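Local coordinates for protein polyketide Synthase III (Ectocarpus siliculosus, PDB 4B0N) that is a type III polyketide synthase of a brown alga, probably acting as an acyltransferase in the pathway to phlorotannin monomers, at residues Q54-Q59 and I88-F93; P43-M48 and A250-A255; G115-P120 and T228-N233. All blocks are in the same frame, centred on the assembly; numbering follows the deposited sequence.

Contact 1: residues Q54-Q59 and I88-F93; sequences QYRCTQ and IGSRYF. With ACD (arachidonic acid), chain D.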
loop_
_atom_site.group_PDB
_atom_site.type_symbol
_atom_site.label_atom_id
_atom_site.label_comp_id
_atom_site.label_asym_id
_atom_site.label_seq_id
_atom_site.Cartn_x
_atom_site.Cartn_y
_atom_site.Cartn_z
ATOM N N GLN A 54 -11.362 16.718 -15.248
ATOM C CA GLN A 54 -11.900 17.811 -16.051
ATOM C C GLN A 54 -13.063 17.434 -16.978
ATOM O O GLN A 54 -14.058 18.156 -17.054
ATOM C CB GLN A 54 -10.765 18.425 -16.867
ATOM C CG GLN A 54 -10.946 19.898 -17.181
ATOM C CD GLN A 54 -9.757 20.481 -17.914
ATOM O OE1 GLN A 54 -8.911 19.748 -18.430
ATOM N NE2 GLN A 54 -9.686 21.808 -17.965
ATOM N N TYR A 55 -12.934 16.302 -17.665
ATOM C CA TYR A 55 -13.801 15.986 -18.800
ATOM C C TYR A 55 -14.960 15.053 -18.467
ATOM O O TYR A 55 -14.762 13.877 -18.176
ATOM C CB TYR A 55 -12.971 15.419 -19.959
ATOM C CG TYR A 55 -11.811 16.309 -20.353
ATOM C CD1 TYR A 55 -12.003 17.403 -21.197
ATOM C CD2 TYR A 55 -10.524 16.063 -19.872
ATOM C CE1 TYR A 55 -10.947 18.226 -21.552
ATOM C CE2 TYR A 55 -9.461 16.880 -20.223
ATOM C CZ TYR A 55 -9.675 17.961 -21.064
ATOM O OH TYR A 55 -8.621 18.778 -21.418
ATOM N N ARG A 56 -16.172 15.597 -18.515
ATOM C CA ARG A 56 -17.390 14.810 -18.369
ATOM C C ARG A 56 -17.801 14.269 -19.744
ATOM O O ARG A 56 -18.218 15.026 -20.624
ATOM C CB ARG A 56 -18.498 15.663 -17.738
ATOM C CG ARG A 56 -19.914 15.167 -17.983
ATOM C CD ARG A 56 -20.426 14.288 -16.859
ATOM N NE ARG A 56 -21.438 14.967 -16.051
ATOM C CZ ARG A 56 -22.745 14.978 -16.322
ATOM N NH1 ARG A 56 -23.227 14.348 -17.389
ATOM N NH2 ARG A 56 -23.579 15.623 -15.517
ATOM N N CYS A 57 -17.664 12.958 -19.922
ATOM C CA CYS A 57 -17.958 12.304 -21.197
ATOM C C CYS A 57 -19.202 11.430 -21.099
ATOM O O CYS A 57 -19.242 10.489 -20.304
ATOM C CB CYS A 57 -16.757 11.469 -21.653
ATOM S SG CYS A 57 -17.041 10.383 -23.076
ATOM N N THR A 58 -20.208 11.747 -21.914
ATOM C CA THR A 58 -21.446 10.964 -21.975
ATOM C C THR A 58 -21.198 9.598 -22.617
ATOM O O THR A 58 -20.176 9.391 -23.278
ATOM C CB THR A 58 -22.567 11.697 -22.747
ATOM O OG1 THR A 58 -22.218 11.796 -24.133
ATOM C CG2 THR A 58 -22.810 13.093 -22.172
ATOM N N GLN A 59 -22.135 8.673 -22.424
ATOM C CA GLN A 59 -21.970 7.303 -22.908
ATOM C C GLN A 59 -22.197 7.159 -24.414
ATOM O O GLN A 59 -21.656 6.244 -25.039
ATOM C CB GLN A 59 -22.850 6.333 -22.117
ATOM C CG GLN A 59 -22.324 4.902 -22.084
ATOM C CD GLN A 59 -21.054 4.727 -21.259
ATOM O OE1 GLN A 59 -20.306 5.679 -21.007
ATOM N NE2 GLN A 59 -20.799 3.492 -20.839
ATOM N N ILE A 88 -24.982 3.430 -17.190
ATOM C CA ILE A 88 -24.084 4.575 -17.076
ATOM C C ILE A 88 -24.462 5.608 -18.137
ATOM O O ILE A 88 -24.501 5.300 -19.333
ATOM C CB ILE A 88 -22.603 4.157 -17.230
ATOM C CG1 ILE A 88 -22.185 3.246 -16.073
ATOM C CG2 ILE A 88 -21.695 5.379 -17.295
ATOM C CD1 ILE A 88 -20.985 2.371 -16.365
ATOM N N GLY A 89 -24.756 6.825 -17.685
ATOM C CA GLY A 89 -25.128 7.914 -18.581
ATOM C C GLY A 89 -23.933 8.764 -18.955
ATOM O O GLY A 89 -23.875 9.320 -20.055
ATOM N N SER A 90 -22.980 8.855 -18.030
ATOM C CA SER A 90 -21.788 9.680 -18.190
ATOM C C SER A 90 -20.693 9.241 -17.224
ATOM O O SER A 90 -20.960 8.526 -16.255
ATOM C CB SER A 90 -22.125 11.153 -17.946
ATOM O OG SER A 90 -22.660 11.350 -16.647
ATOM N N ARG A 91 -19.461 9.667 -17.503
ATOM C CA ARG A 91 -18.327 9.473 -16.592
ATOM C C ARG A 91 -17.197 10.462 -16.887
ATOM O O ARG A 91 -17.132 11.034 -17.976
ATOM C CB ARG A 91 -17.833 8.016 -16.585
ATOM C CG ARG A 91 -17.614 7.397 -17.951
ATOM C CD ARG A 91 -17.651 5.881 -17.893
ATOM N NE ARG A 91 -17.703 5.319 -19.241
ATOM C CZ ARG A 91 -16.681 4.734 -19.863
ATOM N NH1 ARG A 91 -15.507 4.597 -19.260
ATOM N NH2 ARG A 91 -16.841 4.268 -21.095
ATOM N N TYR A 92 -16.320 10.664 -15.907
ATOM C CA TYR A 92 -15.297 11.711 -15.971
ATOM C C TYR A 92 -13.909 11.163 -16.299
ATOM O O TYR A 92 -13.505 10.121 -15.781
ATOM C CB TYR A 92 -15.256 12.493 -14.654
ATOM C CG TYR A 92 -16.538 13.224 -14.321
ATOM C CD1 TYR A 92 -17.668 12.533 -13.885
ATOM C CD2 TYR A 92 -16.617 14.611 -14.430
ATOM C CE1 TYR A 92 -18.841 13.200 -13.582
ATOM C CE2 TYR A 92 -17.787 15.289 -14.124
ATOM C CZ TYR A 92 -18.893 14.576 -13.700
ATOM O OH TYR A 92 -20.061 15.239 -13.398
ATOM N N PHE A 93 -13.186 11.880 -17.157
ATOM C CA PHE A 93 -11.831 11.500 -17.556
ATOM C C PHE A 93 -10.841 12.660 -17.419
ATOM O O PHE A 93 -11.200 13.824 -17.601
ATOM C CB PHE A 93 -11.815 10.976 -18.997
ATOM C CG PHE A 93 -12.778 9.848 -19.254
ATOM C CD1 PHE A 93 -12.724 8.674 -18.506
ATOM C CD2 PHE A 93 -13.729 9.951 -20.263
ATOM C CE1 PHE A 93 -13.611 7.636 -18.750
ATOM C CE2 PHE A 93 -14.614 8.915 -20.513
ATOM C CZ PHE A 93 -14.555 7.757 -19.757
HETATM C C1 ACD D . -12.524 -4.301 -10.180
HETATM C C2 ACD D . -11.106 -4.060 -9.710
HETATM C C3 ACD D . -10.554 -2.796 -10.363
HETATM C C4 ACD D . -9.064 -2.930 -10.648
HETATM C C5 ACD D . -8.632 -1.887 -11.650
HETATM C C6 ACD D . -7.370 -1.832 -12.067
HETATM C C7 ACD D . -6.961 -0.770 -13.060
HETATM C C8 ACD D . -7.240 -1.198 -14.480
HETATM C C9 ACD D . -7.457 -0.265 -15.407
HETATM C C10 ACD D . -7.731 -0.656 -16.839
HETATM C C11 ACD D . -9.106 -0.195 -17.251
HETATM C C12 ACD D . -9.274 0.476 -18.388
HETATM C C13 ACD D . -10.658 0.925 -18.789
HETATM C C14 ACD D . -10.656 2.383 -19.184
HETATM C C15 ACD D . -11.813 3.006 -19.394
HETATM C C16 ACD D . -11.846 4.462 -19.791
HETATM C C17 ACD D . -11.854 4.563 -21.312
HETATM C C18 ACD D . -13.210 4.992 -21.861
HETATM C C19 ACD D . -13.530 4.210 -23.128
HETATM C C20 ACD D . -14.732 4.786 -23.841
HETATM O O1 ACD D . -13.405 -4.572 -9.332
#
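Tyr55 and Phe93 face each other at one end of a two-stranded antiparallel sheet, their backbones joined both ways: Tyr55 N gives to Phe93 O, and Phe93 N to Tyr55 O at 2.7 Å. The hydrogen-bonded pair Cys57 and Arg91 repeats this double link. Past the strands, Gln59 N adds a bond to Gly89 O.

Across the side chains, Gln59 OE1 lies in the guanidinium plane of Arg91, at its edge, and takes the NE hydrogen on a lone pair, 3.2 Å and 172°, although amide and guanidinium are turned 73° apart. The amide's NE2 is held by Ala241 O.

Nonpolar contacts lie on both faces. Beside Arg91, Cys57 CB sits 3.5 Å from Phe93 CE2, with the sulfur at the ring edge. On the reverse, Arg56 bends at chi2 and chi3 to bring CD over the Tyr92 ring, 4.0 Å from its centroid, a CH-pi contact; Glu361 takes both the Arg56 guanidinium and Tyr92 OH.

Arachidonic acid borders Phe93 CZ and Arg91, whose NH1 is 3.5 Å from its C18. With Gln59 holding NE, the charged group probably acts here as pocket lining, not as a partner of the distant carboxyl end.

Contact 2: residues P43-M48 and A250-A255; sequences PVIAGM and AVLKGA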
loop_
_atom_site.group_PDB
_atom_site.type_symbol
_atom_site.label_atom_id
_atom_site.label_comp_id
_atom_site.label_asym_id
_atom_site.label_seq_id
_atom_site.Cartn_x
_atom_site.Cartn_y
_atom_site.Cartn_z
ATOM N N PRO A 43 -14.178 6.051 15.923
ATOM C CA PRO A 43 -13.770 6.817 14.747
ATOM C C PRO A 43 -14.960 7.456 14.034
ATOM O O PRO A 43 -15.973 6.793 13.793
ATOM C CB PRO A 43 -13.087 5.776 13.855
ATOM C CG PRO A 43 -13.654 4.472 14.275
ATOM C CD PRO A 43 -14.067 4.596 15.713
ATOM N N VAL A 44 -14.833 8.746 13.724
ATOM C CA VAL A 44 -15.887 9.499 13.043
ATOM C C VAL A 44 -15.316 10.243 11.840
ATOM O O VAL A 44 -14.227 10.821 11.916
ATOM C CB VAL A 44 -16.564 10.540 13.972
ATOM C CG1 VAL A 44 -17.783 11.146 13.290
ATOM C CG2 VAL A 44 -16.972 9.923 15.304
ATOM N N ILE A 45 -16.060 10.228 10.738
ATOM C CA ILE A 45 -15.741 11.052 9.574
ATOM C C ILE A 45 -16.120 12.504 9.881
ATOM O O ILE A 45 -17.304 12.850 9.946
ATOM C CB ILE A 45 -16.449 10.538 8.296
ATOM C CG1 ILE A 45 -15.959 9.126 7.950
ATOM C CG2 ILE A 45 -16.214 11.486 7.124
ATOM C CD1 ILE A 45 -16.912 8.324 7.090
ATOM N N ALA A 46 -15.103 13.337 10.090
ATOM C CA ALA A 46 -15.293 14.747 10.443
ATOM C C ALA A 46 -15.497 15.647 9.219
ATOM O O ALA A 46 -16.184 16.667 9.293
ATOM C CB ALA A 46 -14.125 15.243 11.285
ATOM N N GLY A 47 -14.895 15.262 8.098
ATOM C CA GLY A 47 -15.044 15.989 6.845
ATOM C C GLY A 47 -14.909 15.059 5.661
ATOM O O GLY A 47 -14.119 14.115 5.687
ATOM N N MET A 48 -15.689 15.328 4.621
ATOM C CA MET A 48 -15.664 14.519 3.409
ATOM C C MET A 48 -15.810 15.406 2.175
ATOM O O MET A 48 -16.591 16.359 2.171
ATOM C CB MET A 48 -16.775 13.464 3.456
ATOM C CG MET A 48 -16.823 12.526 2.259
ATOM S SD MET A 48 -17.728 11.001 2.588
ATOM C CE MET A 48 -16.434 10.012 3.333
ATOM N N ALA A 250 -11.540 11.712 3.063
ATOM C CA ALA A 250 -12.225 11.698 4.350
ATOM C C ALA A 250 -11.253 12.010 5.478
ATOM O O ALA A 250 -10.159 11.443 5.544
ATOM C CB ALA A 250 -12.897 10.352 4.584
ATOM N N VAL A 251 -11.652 12.926 6.353
ATOM C CA VAL A 251 -10.887 13.220 7.556
ATOM C C VAL A 251 -11.516 12.449 8.708
ATOM O O VAL A 251 -12.741 12.380 8.823
ATOM C CB VAL A 251 -10.853 14.728 7.876
ATOM C CG1 VAL A 251 -9.883 15.010 9.016
ATOM C CG2 VAL A 251 -10.461 15.528 6.643
ATOM N N LEU A 252 -10.673 11.862 9.550
ATOM C CA LEU A 252 -11.152 11.009 10.624
ATOM C C LEU A 252 -10.672 11.454 11.991
ATOM O O LEU A 252 -9.484 11.709 12.196
ATOM C CB LEU A 252 -10.771 9.556 10.353
ATOM C CG LEU A 252 -11.768 8.870 9.419
ATOM C CD1 LEU A 252 -11.074 8.208 8.244
ATOM C CD2 LEU A 252 -12.640 7.885 10.183
ATOM N N LYS A 253 -11.627 11.555 12.914
ATOM C CA LYS A 253 -11.362 11.893 14.309
ATOM C C LYS A 253 -11.740 10.735 15.233
ATOM O O LYS A 253 -12.527 9.863 14.859
ATOM C CB LYS A 253 -12.120 13.165 14.712
ATOM C CG LYS A 253 -13.635 13.062 14.618
ATOM C CD LYS A 253 -14.314 14.306 15.166
ATOM C CE LYS A 253 -15.817 14.242 14.942
ATOM N NZ LYS A 253 -16.520 15.411 15.537
ATOM N N GLY A 254 -11.161 10.733 16.433
ATOM C CA GLY A 254 -11.512 9.773 17.479
ATOM C C GLY A 254 -12.218 10.478 18.623
ATOM O O GLY A 254 -11.589 11.197 19.404
ATOM N N ALA A 255 -13.528 10.266 18.726
ATOM C CA ALA A 255 -14.357 10.999 19.679
ATOM C C ALA A 255 -15.007 10.104 20.729
ATOM O O ALA A 255 -15.296 8.937 20.467
ATOM C CB ALA A 255 -15.417 11.795 18.937
#
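Val44 and Lys253 lie side by side and point the same way, across the antiparallel pairing of strands 42-51 and 245-255, neighbouring strands of the mixed sheet in the N-terminal half of this thiolase-like fold. The lysine's CG sits between its backbone N and carbonyl carbon (chi1 62°), and from there the chain runs extended along the valine, CE 3.9 Å from Val44 CB. Its CD also touches Ala46 CB at 4.0 Å. Cut back to an alanine here, the side chain would no longer reach past CB, and the flank of Val44 and the methyl of Ala46 would probably lose this aliphatic cover.

Ala46 is the extra residue of a beta bulge: Ala46 N bonds to Val251 O, while Val251 N turns to Gly47 O at 2.8 Å, and the register slips by one. Before the bulge, Val44 and Lys253 exchange two backbone bonds.

On the other face Ile45 and Leu252 also run alongside each other, Ile45 CG1 4.2 Å from Leu252 CD2. Helix 369-385 packs here, Phe378 on Ile45 and Leu374 on Met48, while helix 196-210 takes Pro43 and Leu252. Met48, extended until it bends at chi3 (-85°), brings its methyl CE to 3.8 Å from Ala250 CB.

Contact 3: residues G115-P120 and T228-N233; sequences GSYQVP and TTFDDN. With ACD (arachidonic acid), chain D.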
loop_
_atom_site.group_PDB
_atom_site.type_symbol
_atom_site.label_atom_id
_atom_site.label_comp_id
_atom_site.label_asym_id
_atom_site.label_seq_id
_atom_site.Cartn_x
_atom_site.Cartn_y
_atom_site.Cartn_z
ATOM N N GLY A 115 -4.302 5.468 -33.244
ATOM C CA GLY A 115 -5.575 4.849 -32.878
ATOM C C GLY A 115 -5.344 3.432 -32.392
ATOM O O GLY A 115 -6.242 2.588 -32.443
ATOM N N SER A 116 -4.127 3.187 -31.912
ATOM C CA SER A 116 -3.674 1.858 -31.514
ATOM C C SER A 116 -3.659 1.691 -30.001
ATOM O O SER A 116 -3.659 0.565 -29.496
ATOM C CB SER A 116 -2.270 1.610 -32.063
ATOM O OG SER A 116 -1.350 2.569 -31.558
ATOM N N TYR A 117 -3.624 2.822 -29.295
ATOM C CA TYR A 117 -3.568 2.862 -27.828
ATOM C C TYR A 117 -2.369 2.082 -27.268
ATOM O O TYR A 117 -2.510 1.213 -26.402
ATOM C CB TYR A 117 -4.911 2.418 -27.217
ATOM C CG TYR A 117 -6.060 3.330 -27.595
ATOM C CD1 TYR A 117 -6.776 3.135 -28.780
ATOM C CD2 TYR A 117 -6.417 4.406 -26.781
ATOM C CE1 TYR A 117 -7.819 3.979 -29.137
ATOM C CE2 TYR A 117 -7.459 5.256 -27.130
ATOM C CZ TYR A 117 -8.156 5.038 -28.305
ATOM O OH TYR A 117 -9.189 5.881 -28.648
ATOM N N GLN A 118 -1.188 2.410 -27.790
ATOM C CA GLN A 118 0.069 1.799 -27.371
ATOM C C GLN A 118 0.894 2.838 -26.624
ATOM O O GLN A 118 1.550 3.686 -27.237
ATOM C CB GLN A 118 0.858 1.280 -28.580
ATOM C CG GLN A 118 0.104 0.314 -29.484
ATOM C CD GLN A 118 0.148 -1.118 -28.992
ATOM O OE1 GLN A 118 1.212 -1.738 -28.935
ATOM N NE2 GLN A 118 -1.017 -1.659 -28.648
ATOM N N VAL A 119 0.831 2.785 -25.296
ATOM C CA VAL A 119 1.613 3.671 -24.437
ATOM C C VAL A 119 2.303 2.845 -23.349
ATOM O O VAL A 119 1.651 2.044 -22.673
ATOM C CB VAL A 119 0.748 4.773 -23.786
ATOM C CG1 VAL A 119 1.619 5.747 -23.012
ATOM C CG2 VAL A 119 -0.063 5.524 -24.832
ATOM N N PRO A 120 3.629 3.022 -23.189
ATOM C CA PRO A 120 4.376 2.322 -22.143
ATOM C C PRO A 120 3.881 2.687 -20.741
ATOM O O PRO A 120 3.449 3.827 -20.527
ATOM C CB PRO A 120 5.808 2.822 -22.352
ATOM C CG PRO A 120 5.864 3.200 -23.789
ATOM C CD PRO A 120 4.522 3.793 -24.073
ATOM N N THR A 228 -6.174 2.897 -20.742
ATOM C CA THR A 228 -7.014 2.395 -21.827
ATOM C C THR A 228 -6.166 1.785 -22.946
ATOM O O THR A 228 -5.131 2.343 -23.325
ATOM C CB THR A 228 -7.954 3.487 -22.390
ATOM O OG1 THR A 228 -7.297 4.216 -23.433
ATOM C CG2 THR A 228 -8.386 4.444 -21.289
ATOM N N THR A 229 -6.606 0.635 -23.454
ATOM C CA THR A 229 -5.860 -0.116 -24.467
ATOM C C THR A 229 -6.713 -0.474 -25.680
ATOM O O THR A 229 -6.184 -0.701 -26.774
ATOM C CB THR A 229 -5.280 -1.424 -23.894
ATOM O OG1 THR A 229 -6.345 -2.237 -23.394
ATOM C CG2 THR A 229 -4.292 -1.145 -22.774
ATOM N N PHE A 230 -8.029 -0.522 -25.476
ATOM C CA PHE A 230 -8.985 -0.963 -26.496
ATOM C C PHE A 230 -8.519 -2.225 -27.227
ATOM O O PHE A 230 -8.278 -2.213 -28.440
ATOM C CB PHE A 230 -9.313 0.165 -27.485
ATOM C CG PHE A 230 -10.456 1.042 -27.056
ATOM C CD1 PHE A 230 -11.695 0.491 -26.731
ATOM C CD2 PHE A 230 -10.306 2.426 -27.005
ATOM C CE1 PHE A 230 -12.754 1.301 -26.344
ATOM C CE2 PHE A 230 -11.360 3.241 -26.620
ATOM C CZ PHE A 230 -12.585 2.677 -26.289
ATOM N N ASP A 231 -8.382 -3.308 -26.468
ATOM C CA ASP A 231 -7.974 -4.589 -27.027
ATOM C C ASP A 231 -9.160 -5.369 -27.591
ATOM O O ASP A 231 -10.279 -5.278 -27.077
ATOM C CB ASP A 231 -7.212 -5.419 -25.989
ATOM C CG ASP A 231 -5.722 -5.104 -25.967
ATOM O OD1 ASP A 231 -5.350 -3.922 -26.136
ATOM O OD2 ASP A 231 -4.919 -6.043 -25.782
ATOM N N ASP A 232 -8.892 -6.131 -28.651
ATOM C CA ASP A 232 -9.903 -6.908 -29.363
ATOM C C ASP A 232 -10.407 -8.057 -28.490
ATOM O O ASP A 232 -10.254 -9.236 -28.822
ATOM C CB ASP A 232 -9.331 -7.430 -30.686
ATOM C CG ASP A 232 -10.398 -7.652 -31.745
ATOM O OD1 ASP A 232 -11.586 -7.355 -31.486
ATOM O OD2 ASP A 232 -10.039 -8.119 -32.846
ATOM N N ASN A 233 -11.023 -7.679 -27.375
ATOM C CA ASN A 233 -11.406 -8.600 -26.320
ATOM C C ASN A 233 -12.761 -8.193 -25.758
ATOM O O ASN A 233 -13.008 -7.009 -25.526
ATOM C CB ASN A 233 -10.343 -8.570 -25.218
ATOM C CG ASN A 233 -10.449 -9.741 -24.268
ATOM O OD1 ASN A 233 -11.435 -9.891 -23.547
ATOM N ND2 ASN A 233 -9.416 -10.576 -24.250
HETATM C C1 ACD D . -12.524 -4.301 -10.180
HETATM C C2 ACD D . -11.106 -4.060 -9.710
HETATM C C3 ACD D . -10.554 -2.796 -10.363
HETATM C C4 ACD D . -9.064 -2.930 -10.648
HETATM C C5 ACD D . -8.632 -1.887 -11.650
HETATM C C6 ACD D . -7.370 -1.832 -12.067
HETATM C C7 ACD D . -6.961 -0.770 -13.060
HETATM C C8 ACD D . -7.240 -1.198 -14.480
HETATM C C9 ACD D . -7.457 -0.265 -15.407
HETATM C C10 ACD D . -7.731 -0.656 -16.839
HETATM C C11 ACD D . -9.106 -0.195 -17.251
HETATM C C12 ACD D . -9.274 0.476 -18.388
HETATM C C13 ACD D . -10.658 0.925 -18.789
HETATM C C14 ACD D . -10.656 2.383 -19.184
HETATM C C15 ACD D . -11.813 3.006 -19.394
HETATM C C16 ACD D . -11.846 4.462 -19.791
HETATM C C17 ACD D . -11.854 4.563 -21.312
HETATM C C18 ACD D . -13.210 4.992 -21.861
HETATM C C19 ACD D . -13.530 4.210 -23.128
HETATM C C20 ACD D . -14.732 4.786 -23.841
HETATM O O1 ACD D . -13.405 -4.572 -9.332
#
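Phe230 sets its ring edge against the face of Tyr117, a T-shaped pair with centroids 5.2 Å apart and planes at 71°. Phe230 CD2 does the touching, offset toward the rim of the tyrosine ring and 3.6 Å from Tyr117 CZ. Thr228 OG1 comes obliquely to the same ring, 3.5 Å from Tyr117 CD2, while Thr229 O lies 3.4 Å from Tyr117 CB. No hydrogen bond crosses between the two loops.

Beyond the aromatic pair lies the arachidonic acid pocket. With chi1 at 88°, Thr228 turns OG1 to Tyr117 and CG2 to the lipid, CG2 meeting the acid's C17 at 3.5 Å, and Phe230 CZ stands 3.6 Å from C19. Phe230 thus offers CD2 to Tyr117 and CZ to the lipid tail, with Tyr117 in the second shell behind the pocket wall of this chalcone synthase-like enzyme.

Further out, the His240 ring of helix 234-242 stacks on Phe230, and Tyr111 meets the ring of Tyr117. Arg124 ties the loops at the backbone, binding Thr228 O and Val119 O, while Asn289 holds Tyr117 O and Val119 N. The 228-233 loop is braced at its far end where Asn233 OD1, as N-cap of helix 234-242, accepts from Asn235 N.

Overall arrangement
From the N terminus, strand 42-51 comes first and leads into strand 55-58, which meets 90-93 in contact 1 and closes a loop of 28 residues, about half of it helix. The chain then reaches 115-120, ahead of helix 121-146; 228-233 returns to it after strand 215-223, closing contact 3. Contacts 1 and 3 are therefore in series, and both nest inside the long loop that contact 2 closes when strand 245-255 comes back beside 42-51. In space contact 2 lies across the chain's centre from the other two, in the mixed sheet. Contacts 1 and 3, centres 19 Å apart, do not touch, yet both border the same arachidonic acid.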